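Transcobalamin-1 (Homo sapiens, PDB 4KKI) binds vitamin B12 and other corrinoids with very high affinity, shielding the vitamin from stomach acid during its transport. Local coordinates at residues V336-R341 against S356-V361; V350-G355 against M362-K367; F373-E378 against P384-I389; Y418-R421 against N425-V428. One frame throughout, in Å; residues are numbered along the deposited sequence.

Contact 1. Residues V336-R341 against S356-V361; sequences VNYSVR and SVFLSV. With NAG (2-acetamido-2-deoxy-beta-D-glucopyranose), chain H.
With CG swung anti to the backbone N (chi1 178°), the ring of Tyr-338 stands off strand 333-341 toward helix 358-368, and Val-361, whose CG1 takes the matching anti position (chi1 169°), comes to meet it. The two side chains run antiparallel and overlap alongside one another, and a single methyl makes the touch: Val-361 CG1 lies 3.6 Å from Tyr-338 CD1, approaching obliquely to the ring. The other methyl serves a different neighbour, since Val-361 CG2 sits 4.1 Å from Val-336 CG2. Helix-on-sheet packing in the C-terminal beta domain is what these distances describe. Val-336 and Tyr-338, two apart on the strand, both point to the helix, which starts just after the N-cap residue Val-357. Phe-358, one turn before Val-361, reaches the edge of the tyrosine near its plane, with Phe-358 CE1 4.3 Å from Tyr-338 CE1; Phe-358 also packs on Leu-411, a cobalamin-binding residue. Asn-337, between the two strand residues, points away from the helix, and its ND2 is bonded covalently, at 1.4 Å, to C1 of an N-acetylglucosamine. The same sugar passes along the strand until its O6 is 3.3 Å from Ser-339 CB.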
# COMPACT_ATOMS: atom_id res chain seq x y z
N VAL A 336 16.41 3.61 -25.79
CA VAL A 336 15.04 4.05 -25.54
C VAL A 336 14.85 5.54 -25.81
O VAL A 336 15.82 6.30 -25.89
CB VAL A 336 14.62 3.78 -24.07
CG1 VAL A 336 14.52 2.29 -23.80
CG2 VAL A 336 15.60 4.45 -23.12
N ASN A 337 13.60 5.96 -25.93
CA ASN A 337 13.27 7.37 -26.07
C ASN A 337 12.88 7.97 -24.72
O ASN A 337 11.71 7.97 -24.34
CB ASN A 337 12.13 7.56 -27.09
CG ASN A 337 11.73 9.01 -27.27
OD1 ASN A 337 12.55 9.92 -27.13
ND2 ASN A 337 10.45 9.23 -27.57
N TYR A 338 13.87 8.48 -24.00
CA TYR A 338 13.65 9.06 -22.68
C TYR A 338 13.26 10.53 -22.76
O TYR A 338 14.00 11.35 -23.31
CB TYR A 338 14.89 8.90 -21.81
CG TYR A 338 14.77 9.52 -20.43
CD1 TYR A 338 13.94 8.96 -19.47
CD2 TYR A 338 15.50 10.65 -20.09
CE1 TYR A 338 13.83 9.51 -18.21
CE2 TYR A 338 15.39 11.21 -18.83
CZ TYR A 338 14.56 10.64 -17.89
OH TYR A 338 14.45 11.19 -16.64
N SER A 339 12.11 10.87 -22.19
CA SER A 339 11.64 12.25 -22.21
C SER A 339 11.20 12.73 -20.83
O SER A 339 10.71 11.95 -20.01
CB SER A 339 10.49 12.40 -23.22
OG SER A 339 9.37 11.62 -22.84
N VAL A 340 11.40 14.02 -20.58
CA VAL A 340 10.92 14.65 -19.36
C VAL A 340 9.91 15.73 -19.72
O VAL A 340 10.26 16.76 -20.29
CB VAL A 340 12.07 15.29 -18.56
CG1 VAL A 340 11.53 16.08 -17.38
CG2 VAL A 340 13.06 14.23 -18.10
N ARG A 341 8.64 15.48 -19.39
CA ARG A 341 7.58 16.42 -19.72
C ARG A 341 7.10 17.23 -18.51
O ARG A 341 6.72 16.67 -17.48
CB ARG A 341 6.39 15.70 -20.37
CG ARG A 341 5.11 16.51 -20.41
CD ARG A 341 4.04 15.85 -21.28
NE ARG A 341 4.25 16.12 -22.70
CZ ARG A 341 4.74 15.24 -23.56
NH1 ARG A 341 5.06 14.01 -23.16
NH2 ARG A 341 4.89 15.58 -24.84
N SER A 356 18.81 -3.13 -17.67
CA SER A 356 18.92 -1.94 -16.84
C SER A 356 17.54 -1.51 -16.40
O SER A 356 16.55 -1.83 -17.05
CB SER A 356 19.60 -0.81 -17.62
OG SER A 356 21.00 -0.93 -17.57
N VAL A 357 17.46 -0.78 -15.30
CA VAL A 357 16.17 -0.30 -14.83
C VAL A 357 15.91 1.13 -15.28
O VAL A 357 16.81 1.81 -15.79
CB VAL A 357 16.03 -0.40 -13.30
CG1 VAL A 357 16.08 -1.86 -12.86
CG2 VAL A 357 17.11 0.42 -12.60
N PHE A 358 14.67 1.57 -15.10
CA PHE A 358 14.24 2.92 -15.47
C PHE A 358 15.14 3.98 -14.84
O PHE A 358 15.42 5.01 -15.45
CB PHE A 358 12.78 3.11 -15.03
CG PHE A 358 12.11 4.32 -15.63
CD1 PHE A 358 12.36 5.59 -15.12
CD2 PHE A 358 11.20 4.19 -16.66
CE1 PHE A 358 11.74 6.70 -15.66
CE2 PHE A 358 10.58 5.30 -17.20
CZ PHE A 358 10.84 6.56 -16.69
N LEU A 359 15.59 3.73 -13.61
CA LEU A 359 16.46 4.67 -12.90
C LEU A 359 17.81 4.84 -13.59
O LEU A 359 18.37 5.94 -13.61
CB LEU A 359 16.66 4.22 -11.45
CG LEU A 359 17.47 5.15 -10.55
CD1 LEU A 359 16.79 6.51 -10.44
CD2 LEU A 359 17.66 4.53 -9.17
N SER A 360 18.33 3.75 -14.14
CA SER A 360 19.61 3.79 -14.84
C SER A 360 19.53 4.72 -16.05
O SER A 360 20.48 5.44 -16.36
CB SER A 360 20.04 2.39 -15.27
OG SER A 360 20.18 1.53 -14.15
N VAL A 361 18.39 4.70 -16.73
CA VAL A 361 18.14 5.58 -17.86
C VAL A 361 18.21 7.04 -17.41
O VAL A 361 18.85 7.87 -18.06
CB VAL A 361 16.76 5.30 -18.50
CG1 VAL A 361 16.39 6.39 -19.49
CG2 VAL A 361 16.76 3.93 -19.17
C1 NAG H . 10.33 10.44 -28.35
C2 NAG H . 9.52 10.22 -29.62
C3 NAG H . 9.42 11.50 -30.43
C4 NAG H . 8.90 12.63 -29.56
C5 NAG H . 9.71 12.75 -28.27
C6 NAG H . 9.08 13.79 -27.36
C7 NAG H . 9.32 8.16 -30.89
C8 NAG H . 9.79 7.50 -32.15
N2 NAG H . 10.08 9.15 -30.42
O3 NAG H . 8.54 11.31 -31.52
O4 NAG H . 8.99 13.85 -30.27
O5 NAG H . 9.78 11.51 -27.59
O6 NAG H . 9.75 13.80 -26.12
O7 NAG H . 8.28 7.80 -30.34

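Contact 2. Residues V350-G355 against M362-K367; sequences VTVLNG and MEKAQK. With NAG (2-acetamido-2-deoxy-beta-D-glucopyranose), chain G; NAG (2-acetamido-2-deoxy-beta-D-glucopyranose), chain C.
Val-352 and Lys-364 make the closest touch, methyl to methylene: Val-352 CG1 is 4.2 Å from Lys-364 CG. It lies at the outer margin of a helix-on-sheet packing, where helix 358-368 lies beside strand 345-353, an outermost strand of the five-stranded mixed sheet in the C-terminal beta domain. The same Lys-364 CG also comes within 4.4 Å of the backbone O of Thr-351, so the lysine contributes the root of its chain rather than its charge. Two successive bends (chi2 -58° and chi3 -61°) turn the remaining methylenes and NZ away from the strand. Deeper in, the approach is looser, Val-350 CG1 standing 4.5 Å from Ala-365 CB.

The next shell fixes both sides. Backbone hydrogen bonds tie Val-350 to Val-336 and Val-352 to Ile-334, holding the strand in its sheet, while the helix keeps its own repeat through Gln-366 N to Met-362 O at 2.9 Å. Gln-366 OE1 further accepts from Phe-375 N, linking the helix to the strand that follows.

Thr-351 turns its side chain away from the helix to the glycan side. It is the third residue of the sequon of Asn-349, a glycosylated position, and its OG1 also hydrogen-bonds Ser-335 OG. Beyond the strand end, Asn-354 ND2 is bonded to C1 of another N-acetylglucosamine. At a different N-acetylglucosamine from the one on Asn-354, Thr-351 OG1 donates a hydrogen bond to the acetamide oxygen O7 at 2.8 Å.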
# COMPACT_ATOMS: atom_id res chain seq x y z
N VAL A 350 18.79 7.41 -25.02
CA VAL A 350 19.83 6.90 -24.12
C VAL A 350 20.12 5.44 -24.41
O VAL A 350 19.25 4.69 -24.86
CB VAL A 350 19.46 7.10 -22.63
CG1 VAL A 350 18.56 8.31 -22.46
CG2 VAL A 350 18.79 5.85 -22.07
N THR A 351 21.36 5.03 -24.16
CA THR A 351 21.73 3.65 -24.36
C THR A 351 22.25 3.07 -23.05
O THR A 351 23.17 3.60 -22.45
CB THR A 351 22.78 3.51 -25.48
OG1 THR A 351 22.26 4.08 -26.68
CG2 THR A 351 23.09 2.05 -25.73
N VAL A 352 21.62 1.99 -22.62
CA VAL A 352 21.98 1.33 -21.37
C VAL A 352 22.18 -0.17 -21.58
O VAL A 352 21.74 -0.74 -22.57
CB VAL A 352 20.89 1.53 -20.30
CG1 VAL A 352 20.86 2.98 -19.84
CG2 VAL A 352 19.53 1.11 -20.84
N LEU A 353 22.87 -0.80 -20.63
CA LEU A 353 23.07 -2.24 -20.66
C LEU A 353 21.72 -2.93 -20.58
O LEU A 353 20.82 -2.46 -19.89
CB LEU A 353 23.94 -2.69 -19.49
CG LEU A 353 25.35 -2.10 -19.44
CD1 LEU A 353 25.89 -2.11 -18.02
CD2 LEU A 353 26.28 -2.85 -20.37
N ASN A 354 21.59 -4.06 -21.25
CA ASN A 354 20.34 -4.80 -21.26
C ASN A 354 20.03 -5.22 -19.83
O ASN A 354 20.92 -5.58 -19.08
CB ASN A 354 20.49 -6.03 -22.14
CG ASN A 354 19.17 -6.60 -22.60
OD1 ASN A 354 18.15 -5.91 -22.65
ND2 ASN A 354 19.19 -7.87 -22.95
N GLY A 355 18.76 -5.15 -19.46
CA GLY A 355 18.36 -5.46 -18.10
C GLY A 355 18.53 -4.31 -17.14
O GLY A 355 18.42 -4.49 -15.93
N MET A 362 17.54 7.34 -16.30
CA MET A 362 17.52 8.69 -15.75
C MET A 362 18.92 9.18 -15.41
O MET A 362 19.27 10.33 -15.66
CB MET A 362 16.62 8.75 -14.51
CG MET A 362 15.16 8.40 -14.78
SD MET A 362 14.13 8.55 -13.31
CE MET A 362 14.37 10.28 -12.90
N GLU A 363 19.72 8.29 -14.83
CA GLU A 363 21.07 8.63 -14.41
C GLU A 363 22.00 8.90 -15.59
O GLU A 363 22.88 9.77 -15.52
CB GLU A 363 21.65 7.54 -13.51
CG GLU A 363 20.95 7.44 -12.16
CD GLU A 363 21.50 6.32 -11.29
OE1 GLU A 363 22.19 5.44 -11.84
OE2 GLU A 363 21.24 6.34 -10.07
N LYS A 364 21.82 8.15 -16.68
CA LYS A 364 22.60 8.38 -17.89
C LYS A 364 22.25 9.73 -18.51
O LYS A 364 23.13 10.46 -18.96
CB LYS A 364 22.37 7.26 -18.91
CG LYS A 364 23.43 6.17 -18.87
CD LYS A 364 24.82 6.74 -19.10
CE LYS A 364 24.94 7.40 -20.46
NZ LYS A 364 26.25 8.08 -20.65
N ALA A 365 20.96 10.06 -18.52
CA ALA A 365 20.51 11.33 -19.05
C ALA A 365 21.02 12.49 -18.19
O ALA A 365 21.35 13.56 -18.71
CB ALA A 365 18.99 11.36 -19.14
N GLN A 366 21.09 12.26 -16.88
CA GLN A 366 21.60 13.27 -15.96
C GLN A 366 23.06 13.59 -16.26
O GLN A 366 23.49 14.74 -16.16
CB GLN A 366 21.44 12.82 -14.51
CG GLN A 366 21.87 13.86 -13.48
CD GLN A 366 21.56 13.43 -12.05
OE1 GLN A 366 21.14 14.25 -11.23
NE2 GLN A 366 21.77 12.16 -11.75
N LYS A 367 23.82 12.56 -16.62
CA LYS A 367 25.23 12.74 -16.98
C LYS A 367 25.38 13.50 -18.29
O LYS A 367 26.27 14.34 -18.43
CB LYS A 367 25.95 11.39 -17.05
CG LYS A 367 26.27 10.77 -15.69
CD LYS A 367 27.75 10.91 -15.34
CE LYS A 367 28.16 12.35 -15.06
NZ LYS A 367 29.61 12.48 -14.77
C1 NAG G . 18.02 -8.59 -23.42
C2 NAG G . 17.62 -9.10 -24.81
C3 NAG G . 16.14 -9.45 -24.86
C4 NAG G . 15.82 -10.42 -23.74
C5 NAG G . 16.23 -9.81 -22.42
C6 NAG G . 15.92 -10.75 -21.27
C7 NAG G . 17.43 -8.05 -26.99
C8 NAG G . 17.74 -9.24 -27.86
N2 NAG G . 17.96 -8.08 -25.78
O3 NAG G . 15.83 -10.05 -26.12
O4 NAG G . 14.41 -10.70 -23.73
O5 NAG G . 17.64 -9.56 -22.45
O6 NAG G . 17.04 -10.77 -20.37
O7 NAG G . 16.75 -7.12 -27.38
C1 NAG C . 21.31 8.32 -30.38
C2 NAG C . 22.78 7.90 -30.14
C3 NAG C . 23.79 8.33 -31.20
C4 NAG C . 23.18 8.30 -32.58
C5 NAG C . 21.94 9.17 -32.56
C6 NAG C . 21.38 9.32 -33.96
C7 NAG C . 23.05 7.71 -27.75
C8 NAG C . 23.72 8.28 -26.53
N2 NAG C . 23.19 8.43 -28.86
O3 NAG C . 24.90 7.43 -31.20
O4 NAG C . 24.12 8.80 -33.52
O5 NAG C . 20.98 8.51 -31.75
O6 NAG C . 20.86 8.06 -34.40
O7 NAG C . 22.43 6.67 -27.73

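Contact 3. Residues F373-E378 against P384-I389; sequences FGFTME and PYITCI
Thr-376 O receives two backbone N-H groups at once, from Thr-387 N at 3.0 Å and from Cys-388 N at 3.1 Å, because Thr-387 and Cys-388 both face this one residue. That is a classic beta bulge, set in the antiparallel hairpin of strands 375-379 and 384-389. The two donors differ in geometry: Cys-388 N-H points almost straight at the oxygen (178°), whereas Thr-387 N-H is more bent (149°) but lies in the carbonyl plane. Regular pairing resumes with the non-hydrogen-bonded pair Met-377 and Ile-386, followed by Glu-378 and Tyr-385, whose N and O atoms exchange bonds in both directions.

Phe-375, Met-377, Ile-386 and Ile-389 share one face, where Ile-386 CD1 fills the angle between Phe-375 CD2 and Met-377 CB, 4.0 Å from each. A bend at chi3 (-71°) lays the end of Met-377 beside the proline, with Met-377 CE 3.7 Å from Pro-384 CB. Thr-376, Glu-378, Tyr-385 and Cys-388 take the other face; Thr-387, displaced by the bulge, points toward the first strand, and its CG2 crosses the chain of Glu-378 at about a right angle. Glu-378 OE1 forms a salt bridge with Arg-380. Replacing Glu-378 by an alanine would probably leave Arg-380 without its carboxylate mate and strip away the chain that Thr-387 CG2 packs against.

The second strand also serves the cobalamin pocket: the side chain of Tyr-385 comes within about 3 Å of cyanocobalamin, nearest atoms counted, and Ile-386 O hydrogen-bonds its N45. Within the bulge itself, Cys-388 SG joins Cys-393 in a disulfide, and Cys-388 CB packs 3.6 Å from Thr-376 CB.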
# COMPACT_ATOMS: atom_id res chain seq x y z
N PHE A 373 18.24 17.12 -17.33
CA PHE A 373 17.89 15.79 -16.85
C PHE A 373 18.38 15.52 -15.43
O PHE A 373 18.32 14.38 -14.96
CB PHE A 373 18.40 14.73 -17.82
CG PHE A 373 17.76 14.78 -19.18
CD1 PHE A 373 16.38 14.82 -19.30
CD2 PHE A 373 18.53 14.81 -20.33
CE1 PHE A 373 15.78 14.87 -20.55
CE2 PHE A 373 17.94 14.87 -21.58
CZ PHE A 373 16.56 14.90 -21.69
N GLY A 374 18.85 16.56 -14.75
CA GLY A 374 19.25 16.43 -13.36
C GLY A 374 18.04 16.24 -12.47
O GLY A 374 17.07 16.99 -12.57
N PHE A 375 18.09 15.24 -11.61
CA PHE A 375 16.94 14.93 -10.76
C PHE A 375 17.32 14.69 -9.31
O PHE A 375 18.48 14.46 -8.98
CB PHE A 375 16.17 13.72 -11.31
CG PHE A 375 16.91 12.41 -11.18
CD1 PHE A 375 17.85 12.04 -12.13
CD2 PHE A 375 16.65 11.56 -10.12
CE1 PHE A 375 18.53 10.84 -12.01
CE2 PHE A 375 17.33 10.35 -10.00
CZ PHE A 375 18.27 9.99 -10.95
N THR A 376 16.31 14.74 -8.44
CA THR A 376 16.49 14.46 -7.03
C THR A 376 15.61 13.29 -6.62
O THR A 376 14.40 13.30 -6.85
CB THR A 376 16.14 15.68 -6.15
OG1 THR A 376 16.96 16.79 -6.52
CG2 THR A 376 16.35 15.35 -4.68
N MET A 377 16.22 12.27 -6.03
CA MET A 377 15.48 11.11 -5.55
C MET A 377 15.69 10.91 -4.06
O MET A 377 16.74 11.24 -3.52
CB MET A 377 15.89 9.85 -6.31
CG MET A 377 17.38 9.58 -6.26
SD MET A 377 17.73 7.82 -6.43
CE MET A 377 17.15 7.23 -4.84
N GLU A 378 14.68 10.35 -3.41
CA GLU A 378 14.79 10.00 -2.00
C GLU A 378 14.56 8.50 -1.82
O GLU A 378 13.77 7.89 -2.54
CB GLU A 378 13.79 10.80 -1.16
CG GLU A 378 14.01 12.30 -1.22
CD GLU A 378 13.04 13.06 -0.33
OE1 GLU A 378 12.46 12.44 0.58
OE2 GLU A 378 12.86 14.28 -0.54
N PRO A 384 13.65 3.69 -4.56
CA PRO A 384 13.96 5.03 -5.08
C PRO A 384 12.70 5.76 -5.54
O PRO A 384 12.00 5.28 -6.43
CB PRO A 384 14.87 4.75 -6.27
CG PRO A 384 15.46 3.41 -5.99
CD PRO A 384 14.37 2.64 -5.29
N TYR A 385 12.43 6.92 -4.95
CA TYR A 385 11.27 7.72 -5.30
C TYR A 385 11.73 9.05 -5.89
O TYR A 385 12.56 9.74 -5.30
CB TYR A 385 10.39 7.96 -4.07
CG TYR A 385 9.15 8.78 -4.33
CD1 TYR A 385 8.00 8.19 -4.85
CD2 TYR A 385 9.12 10.14 -4.05
CE1 TYR A 385 6.86 8.94 -5.09
CE2 TYR A 385 7.99 10.90 -4.29
CZ TYR A 385 6.86 10.29 -4.81
OH TYR A 385 5.73 11.04 -5.04
N ILE A 386 11.19 9.40 -7.06
CA ILE A 386 11.57 10.64 -7.73
C ILE A 386 10.78 11.83 -7.18
O ILE A 386 9.57 11.93 -7.36
CB ILE A 386 11.35 10.56 -9.25
CG1 ILE A 386 12.02 9.30 -9.82
CG2 ILE A 386 11.87 11.81 -9.94
CD1 ILE A 386 13.49 9.19 -9.49
N THR A 387 11.49 12.73 -6.50
CA THR A 387 10.86 13.89 -5.87
C THR A 387 10.99 15.14 -6.72
O THR A 387 10.03 15.90 -6.88
CB THR A 387 11.45 14.16 -4.48
OG1 THR A 387 12.85 14.43 -4.59
CG2 THR A 387 11.23 12.97 -3.55
N CYS A 388 12.19 15.37 -7.26
CA CYS A 388 12.46 16.59 -8.01
C CYS A 388 13.19 16.32 -9.31
O CYS A 388 14.04 15.43 -9.39
CB CYS A 388 13.28 17.57 -7.17
SG CYS A 388 12.71 17.81 -5.47
N ILE A 389 12.86 17.09 -10.34
CA ILE A 389 13.63 17.15 -11.57
C ILE A 389 13.76 18.62 -11.96
O ILE A 389 12.79 19.37 -11.91
CB ILE A 389 12.94 16.37 -12.71
CG1 ILE A 389 12.82 14.89 -12.35
CG2 ILE A 389 13.72 16.53 -14.01
CD1 ILE A 389 12.25 14.04 -13.45
O HOH W 1 13.57 15.67 -2.37

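Contact 4. Residues Y418-R421 against N425-V428. With NAG (2-acetamido-2-deoxy-beta-D-glucopyranose), chain H.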
# COMPACT_ATOMS: atom_id res chain seq x y z
N TYR A 418 11.71 -1.07 -12.60
CA TYR A 418 11.17 -1.29 -13.93
C TYR A 418 12.26 -1.58 -14.97
O TYR A 418 13.03 -0.69 -15.33
CB TYR A 418 10.32 -0.11 -14.39
CG TYR A 418 9.64 -0.33 -15.72
CD1 TYR A 418 8.44 -1.04 -15.80
CD2 TYR A 418 10.19 0.15 -16.90
CE1 TYR A 418 7.82 -1.25 -17.02
CE2 TYR A 418 9.58 -0.06 -18.12
CZ TYR A 418 8.39 -0.76 -18.17
OH TYR A 418 7.77 -0.97 -19.38
N VAL A 419 12.31 -2.82 -15.44
CA VAL A 419 13.29 -3.21 -16.45
C VAL A 419 12.84 -2.73 -17.83
O VAL A 419 11.77 -3.10 -18.31
CB VAL A 419 13.48 -4.74 -16.48
CG1 VAL A 419 14.48 -5.12 -17.57
CG2 VAL A 419 13.95 -5.23 -15.12
N VAL A 420 13.67 -1.90 -18.46
CA VAL A 420 13.31 -1.27 -19.72
C VAL A 420 13.64 -2.15 -20.92
O VAL A 420 14.54 -2.99 -20.86
CB VAL A 420 13.99 0.10 -19.88
CG1 VAL A 420 13.69 0.97 -18.67
CG2 VAL A 420 15.49 -0.07 -20.04
N ARG A 421 12.90 -1.96 -22.01
CA ARG A 421 13.10 -2.75 -23.22
C ARG A 421 13.43 -1.86 -24.41
O ARG A 421 13.23 -0.65 -24.37
CB ARG A 421 11.87 -3.62 -23.52
CG ARG A 421 11.57 -4.67 -22.45
CD ARG A 421 10.52 -5.68 -22.92
NE ARG A 421 9.25 -5.04 -23.25
CZ ARG A 421 8.20 -5.00 -22.43
NH1 ARG A 421 8.28 -5.55 -21.22
NH2 ARG A 421 7.08 -4.40 -22.81
N ASN A 425 9.29 4.15 -25.33
CA ASN A 425 9.11 5.57 -25.09
C ASN A 425 8.97 5.87 -23.60
O ASN A 425 7.86 6.03 -23.09
CB ASN A 425 7.88 6.10 -25.84
CG ASN A 425 8.04 6.04 -27.35
OD1 ASN A 425 9.14 6.23 -27.87
ND2 ASN A 425 6.95 5.77 -28.05
N LEU A 426 10.10 5.94 -22.91
CA LEU A 426 10.11 6.22 -21.48
C LEU A 426 9.88 7.70 -21.21
O LEU A 426 10.44 8.55 -21.89
CB LEU A 426 11.44 5.79 -20.86
CG LEU A 426 11.83 4.33 -21.12
CD1 LEU A 426 13.16 4.03 -20.45
CD2 LEU A 426 10.75 3.39 -20.63
N GLU A 427 9.07 7.99 -20.21
CA GLU A 427 8.73 9.38 -19.91
C GLU A 427 8.53 9.61 -18.42
O GLU A 427 7.88 8.82 -17.74
CB GLU A 427 7.48 9.79 -20.68
CG GLU A 427 7.02 11.22 -20.42
CD GLU A 427 5.76 11.57 -21.19
OE1 GLU A 427 5.39 10.80 -22.09
OE2 GLU A 427 5.15 12.61 -20.88
N VAL A 428 9.09 10.71 -17.92
CA VAL A 428 8.78 11.17 -16.58
C VAL A 428 7.98 12.46 -16.70
O VAL A 428 8.47 13.46 -17.22
CB VAL A 428 10.05 11.42 -15.75
CG1 VAL A 428 9.68 11.69 -14.30
CG2 VAL A 428 10.98 10.22 -15.85
C1 NAG H . 10.33 10.44 -28.35
C2 NAG H . 9.52 10.22 -29.62
C3 NAG H . 9.42 11.50 -30.43
C4 NAG H . 8.90 12.63 -29.56
C5 NAG H . 9.71 12.75 -28.27
C6 NAG H . 9.08 13.79 -27.36
C7 NAG H . 9.32 8.16 -30.89
C8 NAG H . 9.79 7.50 -32.15
N2 NAG H . 10.08 9.15 -30.42
O3 NAG H . 8.54 11.31 -31.52
O4 NAG H . 8.99 13.85 -30.27
O5 NAG H . 9.78 11.51 -27.59
O6 NAG H . 9.75 13.80 -26.12
O7 NAG H . 8.28 7.80 -30.34
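Val-420 and Leu-426 meet at about a right angle, with Leu-426 CD1 3.6 Å from Val-420 CG1. The contact folds the loop ahead of strand 426-432 back over that strand's first residue; the strand itself runs inside the five-stranded mixed sheet, parallel to 333-341 and antiparallel to 400-406. With chi2 at -180° CD1 is anti to CA, which extends this branch outward to the valine. Its other methyl is turned to Tyr-418, where Leu-426 CD2 lies 4.4 Å from Tyr-418 CE2, oblique to the ring and at the loose end of van der Waals range. The leucine is thus forked between the two loop residues, one branch to each.

Around this fork the core closes in from the helix and the neighbouring strand: Leu-426 also touches Phe-358, Val-361 and Val-336. The loop keeps its place through backbone hydrogen bonds of Tyr-418 with Phe-358 and of Val-420 with Ser-356.

Asn-425 faces away from the loop, toward the sugar on Asn-337. Its OD1 takes a weak hydrogen bond from Asn-337 ND2 and stands 3.1 Å from the sugar's O7, a proximity of two oxygens and not a bond. Replacing Asn-425 by an alanine is likely to leave the glycosylated Asn-337 amide without that acceptor and freer to turn together with its sugar.

The intervening turn supplies Glu-424, whose carboxylate spans the loop: OE2 accepts from Arg-421 N, and OE1 is hydrogen-bonded to Tyr-418 OH.

How the contacts relate
Contacts 1 and 4 are buried between the mixed sheet and helix 358-368 or the loop beside it, and contact 2 lies at the margin of the same packing; the centre of contact 1 is about 7 Å from that of contact 2 and about 5 Å from that of contact 4. Val-361 CG1 lies 3.6 Å from Val-350 CG2, joining contact 1 to contact 2, while a probable hydrogen bond of 2.8 Å from Phe-358 N to Tyr-418 O joins it to contact 4. The hairpin of contact 3, about 12 Å from contact 1 between centres, adds Leu-359 CD1 3.8 Å from Phe-375 CZ. It alone touches cyanocobalamin; Phe-358 and Tyr-418 remain about 8 Å from the ligand, nearest side-chain atoms counted.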